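Local atomic coordinates of isomaltodextranase (Arthrobacter globiformis, PDB entry 5AWO), a protein that hydrolyses alpha-1,6-glucosidic linkages in polysaccharides such as dextran, releasing successive isomaltose units from the non-reducing chain ends. Residues L128-A133 and K180-G185. Numbering follows the deposited sequence.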
loop_
_atom_site.group_PDB
_atom_site.type_symbol
_atom_site.label_atom_id
_atom_site.label_comp_id
_atom_site.label_asym_id
_atom_site.label_seq_id
_atom_site.Cartn_x
_atom_site.Cartn_y
_atom_site.Cartn_z
ATOM N N LEU A 128 20.679 -5.053 1.212
ATOM C CA LEU A 128 21.499 -5.638 2.258
ATOM C C LEU A 128 22.110 -6.977 1.871
ATOM O O LEU A 128 22.795 -7.615 2.689
ATOM C CB LEU A 128 20.754 -5.730 3.598
ATOM C CG LEU A 128 21.079 -4.452 4.409
ATOM C CD1 LEU A 128 20.325 -3.255 3.892
ATOM C CD2 LEU A 128 20.758 -4.655 5.871
ATOM N N TRP A 129 21.871 -7.430 0.646
ATOM C CA TRP A 129 22.558 -8.584 0.116
ATOM C C TRP A 129 23.913 -8.134 -0.399
ATOM O O TRP A 129 24.004 -7.102 -1.099
ATOM C CB TRP A 129 21.787 -9.294 -1.010
ATOM C CG TRP A 129 20.647 -10.156 -0.538
ATOM C CD1 TRP A 129 20.574 -10.854 0.615
ATOM C CD2 TRP A 129 19.432 -10.401 -1.239
ATOM N NE1 TRP A 129 19.358 -11.531 0.686
ATOM C CE2 TRP A 129 18.644 -11.253 -0.439
ATOM C CE3 TRP A 129 18.935 -9.990 -2.476
ATOM C CZ2 TRP A 129 17.385 -11.704 -0.840
ATOM C CZ3 TRP A 129 17.669 -10.405 -2.860
ATOM C CH2 TRP A 129 16.904 -11.257 -2.040
ATOM N N VAL A 130 24.933 -8.926 -0.093
ATOM C CA VAL A 130 26.266 -8.720 -0.637
ATOM C C VAL A 130 26.697 -10.030 -1.283
ATOM O O VAL A 130 26.788 -11.065 -0.586
ATOM C CB VAL A 130 27.250 -8.315 0.485
ATOM C CG1 VAL A 130 28.579 -7.913 -0.119
ATOM C CG2 VAL A 130 26.695 -7.187 1.349
ATOM N N HIS A 131 26.962 -10.030 -2.575
ATOM C CA HIS A 131 27.255 -11.297 -3.237
ATOM C C HIS A 131 28.624 -11.829 -2.832
ATOM O O HIS A 131 29.594 -11.074 -2.783
ATOM C CB HIS A 131 27.187 -11.195 -4.760
ATOM C CG HIS A 131 26.908 -12.505 -5.406
ATOM N ND1 HIS A 131 27.840 -13.521 -5.479
ATOM C CD2 HIS A 131 25.751 -13.033 -5.871
ATOM C CE1 HIS A 131 27.296 -14.577 -6.054
ATOM N NE2 HIS A 131 26.019 -14.310 -6.283
ATOM N N ARG A 132 28.718 -13.131 -2.599
ATOM C CA ARG A 132 29.985 -13.756 -2.249
ATOM C C ARG A 132 31.067 -13.470 -3.305
ATOM O O ARG A 132 32.234 -13.287 -2.953
ATOM C CB ARG A 132 29.794 -15.260 -2.070
ATOM C CG ARG A 132 30.995 -16.011 -1.568
ATOM C CD ARG A 132 30.587 -17.452 -1.338
ATOM N NE ARG A 132 31.690 -18.288 -0.887
ATOM C CZ ARG A 132 31.550 -19.496 -0.352
ATOM N NH1 ARG A 132 30.346 -20.031 -0.195
ATOM N NH2 ARG A 132 32.629 -20.186 0.030
ATOM N N ALA A 133 30.706 -13.396 -4.571
ATOM C CA ALA A 133 31.693 -13.117 -5.635
ATOM C C ALA A 133 32.296 -11.721 -5.479
ATOM O O ALA A 133 33.458 -11.469 -5.856
ATOM C CB ALA A 133 31.065 -13.273 -7.010
ATOM N N LYS A 180 26.500 2.172 5.298
ATOM C CA LYS A 180 25.501 3.125 4.807
ATOM C C LYS A 180 25.751 3.490 3.353
ATOM O O LYS A 180 24.828 3.533 2.529
ATOM C CB LYS A 180 25.440 4.383 5.682
ATOM C CG LYS A 180 24.357 5.390 5.285
ATOM C CD LYS A 180 24.246 6.562 6.273
ATOM C CE LYS A 180 23.180 7.588 5.893
ATOM N NZ LYS A 180 23.006 8.589 6.996
ATOM N N GLU A 181 27.000 3.798 3.023
ATOM C CA GLU A 181 27.342 4.182 1.674
ATOM C C GLU A 181 27.034 3.045 0.696
ATOM O O GLU A 181 26.595 3.281 -0.415
ATOM C CB GLU A 181 28.839 4.572 1.592
ATOM C CG GLU A 181 29.193 5.876 2.318
ATOM C CD GLU A 181 29.649 5.700 3.740
ATOM O OE1 GLU A 181 29.344 4.674 4.400
ATOM O OE2 GLU A 181 30.340 6.655 4.257
ATOM N N TYR A 182 27.306 1.817 1.112
ATOM C CA TYR A 182 27.003 0.644 0.264
ATOM C C TYR A 182 25.492 0.531 0.024
ATOM O O TYR A 182 25.060 0.475 -1.124
ATOM C CB TYR A 182 27.533 -0.625 0.909
ATOM C CG TYR A 182 27.130 -1.857 0.154
ATOM C CD1 TYR A 182 27.895 -2.347 -0.895
ATOM C CD2 TYR A 182 25.975 -2.548 0.493
ATOM C CE1 TYR A 182 27.533 -3.502 -1.583
ATOM C CE2 TYR A 182 25.601 -3.706 -0.191
ATOM C CZ TYR A 182 26.372 -4.160 -1.234
ATOM O OH TYR A 182 26.048 -5.337 -1.911
ATOM N N VAL A 183 24.710 0.553 1.094
ATOM C CA VAL A 183 23.251 0.385 0.974
ATOM C C VAL A 183 22.640 1.520 0.158
ATOM O O VAL A 183 21.855 1.302 -0.795
ATOM C CB VAL A 183 22.577 0.271 2.350
ATOM C CG1 VAL A 183 21.056 0.283 2.248
ATOM C CG2 VAL A 183 23.033 -0.988 3.067
ATOM N N GLN A 184 22.990 2.753 0.528
ATOM C CA GLN A 184 22.408 3.878 -0.174
ATOM C C GLN A 184 22.847 3.952 -1.619
ATOM O O GLN A 184 22.055 4.289 -2.497
ATOM C CB GLN A 184 22.682 5.178 0.561
ATOM C CG GLN A 184 22.037 5.193 1.917
ATOM C CD GLN A 184 21.918 6.568 2.520
ATOM O OE1 GLN A 184 22.903 7.318 2.568
ATOM N NE2 GLN A 184 20.737 6.916 2.999
ATOM N N GLY A 185 24.112 3.659 -1.880
ATOM C CA GLY A 185 24.591 3.553 -3.240
ATOM C C GLY A 185 23.862 2.497 -4.070
ATOM O O GLY A 185 23.671 2.686 -5.267
HETATM O O HOH W 1 27.127 -7.261 -3.670
#
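Leu128 and Val183 mark the closest approach of the two backbones, their CA atoms 6.4 Å apart, where the short strand 129-131 passes the helix 179-192. Tyr182 reaches from the helix to the strand: chi1 of 174° sets the ring opposite the backbone N, and a tyrosine suits because its rigid ring carries a hydroxyl across, where OH donates to Trp129 O at 2.8 Å. That carbonyl lies at the ring's edge, in plane, and receives the bond on a lone pair at a C=O...O angle of 137°. A bridging water donates to Tyr182 OH and accepts from His131 N, so the phenol oxygen holds Trp129 directly and His131 through the water. Val130 CG2 meets the same ring obliquely, 4.0 Å from Tyr182 CE2, offering the ring carbons an apolar methyl. Just ahead of the strand, Leu128 CD1 packs on Val183 CG2 at 3.6 Å, an apolar pair joined by Leu172. A phenylalanine in place of Tyr182 would probably leave Trp129 O and the water without their hydroxyl partner. The contact joins two parts of one beta-alpha-beta crossover of the GH27 TIM barrel: the excursion after strand 120-124, and the helix leading to strand 197-200, just before Asp201, the probable nucleophile.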